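Local coordinates for beta-cardiotoxin OH-27 (Ophiophagus hannah, PDB 3PLC), which is a three-finger toxin of king cobra venom that, as its name implies, probably acts on the heart, at residues A[45-48]-A[52-55]; A[3-6]-A[12-15]. One frame throughout, in Å; residues are numbered along the deposited sequence.

Contact 1. Residues A[45-48]-A[52-55]; sequences PKSS and EVLC
In the third finger of the three-finger fold, Val-53 on the returning strand packs against Pro-45 and Ser-47 and the carbonyl of Lys-46 in the outgoing arm. Residues 45-48 are extended but form no regular strand, and no hydrogen bond joins them to residues 52-55; van der Waals packing carries the contact. Its centre is the carbonyl oxygen of Pro-45, which rests against the branched end of the valine: CG1 and CG2 of Val-53 straddle this O, CG1 at 3.4 Å, with CB close behind. Since CG1 stands anti to the backbone N (chi1 -173°) and CG2 lies beside that N, the two methyls divide the outgoing arm between them. CG2 of Val-53 also reaches the carbonyl oxygen of Lys-46, at 3.7 Å, while CG1 meets the proline ring at its CD, 4.1 Å away. The Pro-45 and Val-53 side chains run across each other at about a right angle. That same CD of Pro-45 lies 4.3 Å from SG of Cys-55, a looser apolar contact two residues further on, on the same side of the strand. At the far end Ser-47 turns its hydroxyl inward: OG is 3.7 Å from CB of Val-53 and 3.6 Å from its backbone N, a proximity rather than a bond. Beyond it the finger turns, and OG of Ser-48 takes weak hydrogen bonds from the backbone N atoms of Asp-50 and Val-51. Cys-55 is disulfide-bonded to Cys-44, which closes the base of this finger. Backbone hydrogen bonds pair Glu-52 with Thr-26 and Leu-54 with Lys-24, holding the strand against the neighbouring strand 21-25, whose Val-23 and Met-25 touch Val-53, with Met-25 also meeting Pro-45.

Contact 2. Residues A[3-6]-A[12-15]; sequences CLNT and YTTC
Asn-5 lays its side chain over the backbone of Tyr-12 and ends beside the hydroxyl of Thr-13. Its CB sits 3.8 Å from CA of Tyr-12. From there CG, anti to the backbone N of Asn-5 (chi1 -158°), heads along the opposing strand and comes 3.1 Å from OG1 of Thr-13. At the tip, ND2 of Asn-5 is nearer still, 2.8 Å from OG1 of Thr-13, whereas OD1 stands further back at 3.4 Å. Neither approach has the angle of a hydrogen bond, so the amide and the hydroxyl are best read as close polar neighbours.

The firm bonding lies one step back, in the strand pair itself. Cys-3 and Thr-13 face each other as an antiparallel hydrogen-bonded pair: N of Cys-3 gives to O of Thr-13 at 3.0 Å and a fairly straight 165°, and N of Thr-13 gives to O of Cys-3 at 3.2 Å, more bent at 147°. The carbonyl oxygen of Cys-3 is tightly packed as well, with CB of Tyr-12 only 3.1 Å from it. Leu-4 and Tyr-12 then form a non-hydrogen-bonded pair whose side chains diverge, though CD2 of Leu-4 swings back to brush CB of Tyr-12.

At the other end the sulfurs of Cys-3 and Cys-15 lie side by side, SG to SG 3.6 Å, without being bonded to each other. Each has a different partner: Cys-3 is linked to Cys-22 on strand 21-25, and Cys-15 to Cys-40 on strand 37-41. A hydrogen bond from ND2 of Asn-62 to O of Leu-4 brings in the C-terminal end. A short two-stranded hairpin whose base is tied by neighbouring disulfides to strands 21-25 and 37-41 of the three-stranded sheet is the hallmark of the first finger in three-finger toxins.

Overall arrangement
Contact 2 belongs to the first finger and contact 1 to the third, and they lie on opposite sides of the centre of the chain, their own centres 18 Å apart. The nearest atoms of the two are still about 9 Å from each other, so any coupling runs through the strands between. Strand 21-25 provides one path: it takes the disulfide from Cys-3 through Cys-22 and pairs with strand 53-56. In contact 2 a hydrogen-bonded strand pair holds the finger together, whereas contact 1 depends on packing alone. Cys-15 to Cys-40 ties the first finger to strand 37-41, and Cys-44 to Cys-55 closes the third on itself.

Contact 1. Residues A[45-48]-A[52-55]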
loop_
_atom_site.group_PDB
_atom_site.type_symbol
_atom_site.label_atom_id
_atom_site.label_comp_id
_atom_site.label_asym_id
_atom_site.label_seq_id
_atom_site.Cartn_x
_atom_site.Cartn_y
_atom_site.Cartn_z
ATOM N N PRO A 45 1.833 -6.611 -6.317
ATOM C CA PRO A 45 3.075 -7.341 -6.587
ATOM C C PRO A 45 3.117 -8.691 -5.883
ATOM O O PRO A 45 2.620 -8.832 -4.773
ATOM C CB PRO A 45 4.155 -6.411 -6.034
ATOM C CG PRO A 45 3.503 -5.048 -6.031
ATOM C CD PRO A 45 2.090 -5.331 -5.640
ATOM N N LYS A 46 3.690 -9.680 -6.553
ATOM C CA LYS A 46 3.831 -11.022 -6.003
ATOM C C LYS A 46 4.646 -10.977 -4.708
ATOM O O LYS A 46 5.637 -10.258 -4.614
ATOM C CB LYS A 46 4.507 -11.928 -7.046
ATOM C CG LYS A 46 4.461 -13.429 -6.744
ATOM C CD LYS A 46 4.404 -14.285 -8.024
ATOM C CE LYS A 46 2.957 -14.521 -8.503
ATOM N NZ LYS A 46 2.271 -13.293 -9.021
ATOM N N SER A 47 4.206 -11.731 -3.706
ATOM C CA SER A 47 4.983 -11.934 -2.482
ATOM C C SER A 47 6.222 -12.787 -2.774
ATOM O O SER A 47 6.281 -13.482 -3.794
ATOM C CB SER A 47 4.119 -12.602 -1.415
ATOM O OG SER A 47 2.896 -11.904 -1.273
ATOM N N SER A 48 7.204 -12.736 -1.876
ATOM C CA SER A 48 8.459 -13.442 -2.093
ATOM C C SER A 48 9.031 -14.046 -0.807
ATOM O O SER A 48 8.450 -13.917 0.277
ATOM C CB SER A 48 9.484 -12.508 -2.751
ATOM O OG SER A 48 10.265 -11.813 -1.761
ATOM N N GLU A 52 7.018 -9.655 2.156
ATOM C CA GLU A 52 5.590 -9.966 2.187
ATOM C C GLU A 52 4.721 -8.813 1.722
ATOM O O GLU A 52 4.865 -7.686 2.203
ATOM C CB GLU A 52 5.143 -10.388 3.573
ATOM C CG GLU A 52 3.722 -10.922 3.611
ATOM C CD GLU A 52 3.265 -11.213 5.017
ATOM O OE1 GLU A 52 2.959 -10.243 5.751
ATOM O OE2 GLU A 52 3.221 -12.414 5.385
ATOM N N VAL A 53 3.799 -9.124 0.813
ATOM C CA VAL A 53 2.894 -8.132 0.224
ATOM C C VAL A 53 1.463 -8.298 0.721
ATOM O O VAL A 53 0.837 -9.325 0.458
ATOM C CB VAL A 53 2.886 -8.225 -1.327
ATOM C CG1 VAL A 53 2.070 -7.083 -1.922
ATOM C CG2 VAL A 53 4.306 -8.204 -1.900
ATOM N N LEU A 54 0.956 -7.302 1.445
ATOM C CA LEU A 54 -0.479 -7.177 1.685
ATOM C C LEU A 54 -1.064 -6.143 0.736
ATOM O O LEU A 54 -0.509 -5.046 0.599
ATOM C CB LEU A 54 -0.780 -6.810 3.147
ATOM C CG LEU A 54 -2.261 -6.636 3.586
ATOM C CD1 LEU A 54 -2.603 -7.451 4.841
ATOM C CD2 LEU A 54 -2.616 -5.153 3.808
ATOM N N CYS A 55 -2.156 -6.504 0.059
ATOM C CA CYS A 55 -2.820 -5.615 -0.912
ATOM C C CYS A 55 -4.284 -5.646 -0.635
ATOM O O CYS A 55 -4.863 -6.725 -0.466
ATOM C CB CYS A 55 -2.622 -6.040 -2.378
ATOM S SG CYS A 55 -0.977 -6.432 -2.805
#

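Contact 2. Residues A[3-6]-A[12-15]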
loop_
_atom_site.group_PDB
_atom_site.type_symbol
_atom_site.label_atom_id
_atom_site.label_comp_id
_atom_site.label_asym_id
_atom_site.label_seq_id
_atom_site.Cartn_x
_atom_site.Cartn_y
_atom_site.Cartn_z
ATOM N N CYS A 3 -4.315 6.117 0.621
ATOM C CA CYS A 3 -3.562 4.993 1.197
ATOM C C CYS A 3 -2.604 5.450 2.262
ATOM O O CYS A 3 -2.082 6.555 2.150
ATOM C CB CYS A 3 -2.724 4.263 0.145
ATOM S SG CYS A 3 -3.615 3.420 -1.161
ATOM N N LEU A 4 -2.349 4.594 3.266
ATOM C CA LEU A 4 -1.273 4.869 4.238
ATOM C C LEU A 4 0.084 4.865 3.501
ATOM O O LEU A 4 0.327 4.052 2.586
ATOM C CB LEU A 4 -1.290 3.911 5.457
ATOM C CG LEU A 4 -2.500 4.007 6.439
ATOM C CD1 LEU A 4 -2.171 3.315 7.742
ATOM C CD2 LEU A 4 -2.861 5.408 6.771
ATOM N N ASN A 5 0.966 5.747 3.956
ATOM C CA ASN A 5 2.028 6.297 3.162
ATOM C C ASN A 5 3.432 6.102 3.734
ATOM O O ASN A 5 4.432 6.282 3.022
ATOM C CB ASN A 5 1.800 7.816 3.085
ATOM C CG ASN A 5 2.483 8.393 1.911
ATOM O OD1 ASN A 5 3.086 7.638 1.156
ATOM N ND2 ASN A 5 2.408 9.692 1.715
ATOM N N THR A 6 3.485 5.785 5.025
ATOM C CA THR A 6 4.700 5.880 5.812
ATOM C C THR A 6 4.713 4.702 6.768
ATOM O O THR A 6 3.705 3.987 6.880
ATOM C CB THR A 6 4.738 7.209 6.670
ATOM O OG1 THR A 6 3.805 7.120 7.749
ATOM C CG2 THR A 6 4.434 8.423 5.857
ATOM N N TYR A 12 -1.200 9.598 5.226
ATOM C CA TYR A 12 -1.648 9.095 3.926
ATOM C C TYR A 12 -1.366 10.076 2.791
ATOM O O TYR A 12 -1.057 11.236 3.041
ATOM C CB TYR A 12 -3.145 8.770 3.981
ATOM C CG TYR A 12 -4.025 9.994 4.080
ATOM C CD1 TYR A 12 -4.399 10.700 2.934
ATOM C CD2 TYR A 12 -4.485 10.456 5.327
ATOM C CE1 TYR A 12 -5.188 11.827 3.014
ATOM C CE2 TYR A 12 -5.280 11.602 5.416
ATOM C CZ TYR A 12 -5.623 12.276 4.256
ATOM O OH TYR A 12 -6.413 13.393 4.317
ATOM N N THR A 13 -1.461 9.596 1.550
ATOM C CA THR A 13 -1.601 10.468 0.377
ATOM C C THR A 13 -2.814 9.997 -0.399
ATOM O O THR A 13 -3.302 8.853 -0.207
ATOM C CB THR A 13 -0.423 10.388 -0.649
ATOM O OG1 THR A 13 0.484 9.344 -0.287
ATOM C CG2 THR A 13 0.335 11.726 -0.780
ATOM N N THR A 14 -3.292 10.886 -1.271
ATOM C CA THR A 14 -4.190 10.507 -2.351
ATOM C C THR A 14 -3.333 10.006 -3.513
ATOM O O THR A 14 -2.266 10.558 -3.809
ATOM C CB THR A 14 -5.069 11.672 -2.785
ATOM O OG1 THR A 14 -5.361 12.487 -1.644
ATOM C CG2 THR A 14 -6.358 11.157 -3.372
ATOM N N CYS A 15 -3.799 8.938 -4.147
ATOM C CA CYS A 15 -3.039 8.260 -5.185
ATOM C C CYS A 15 -3.182 8.940 -6.544
ATOM O O CYS A 15 -4.179 9.628 -6.788
ATOM C CB CYS A 15 -3.520 6.822 -5.297
ATOM S SG CYS A 15 -3.712 6.025 -3.713
#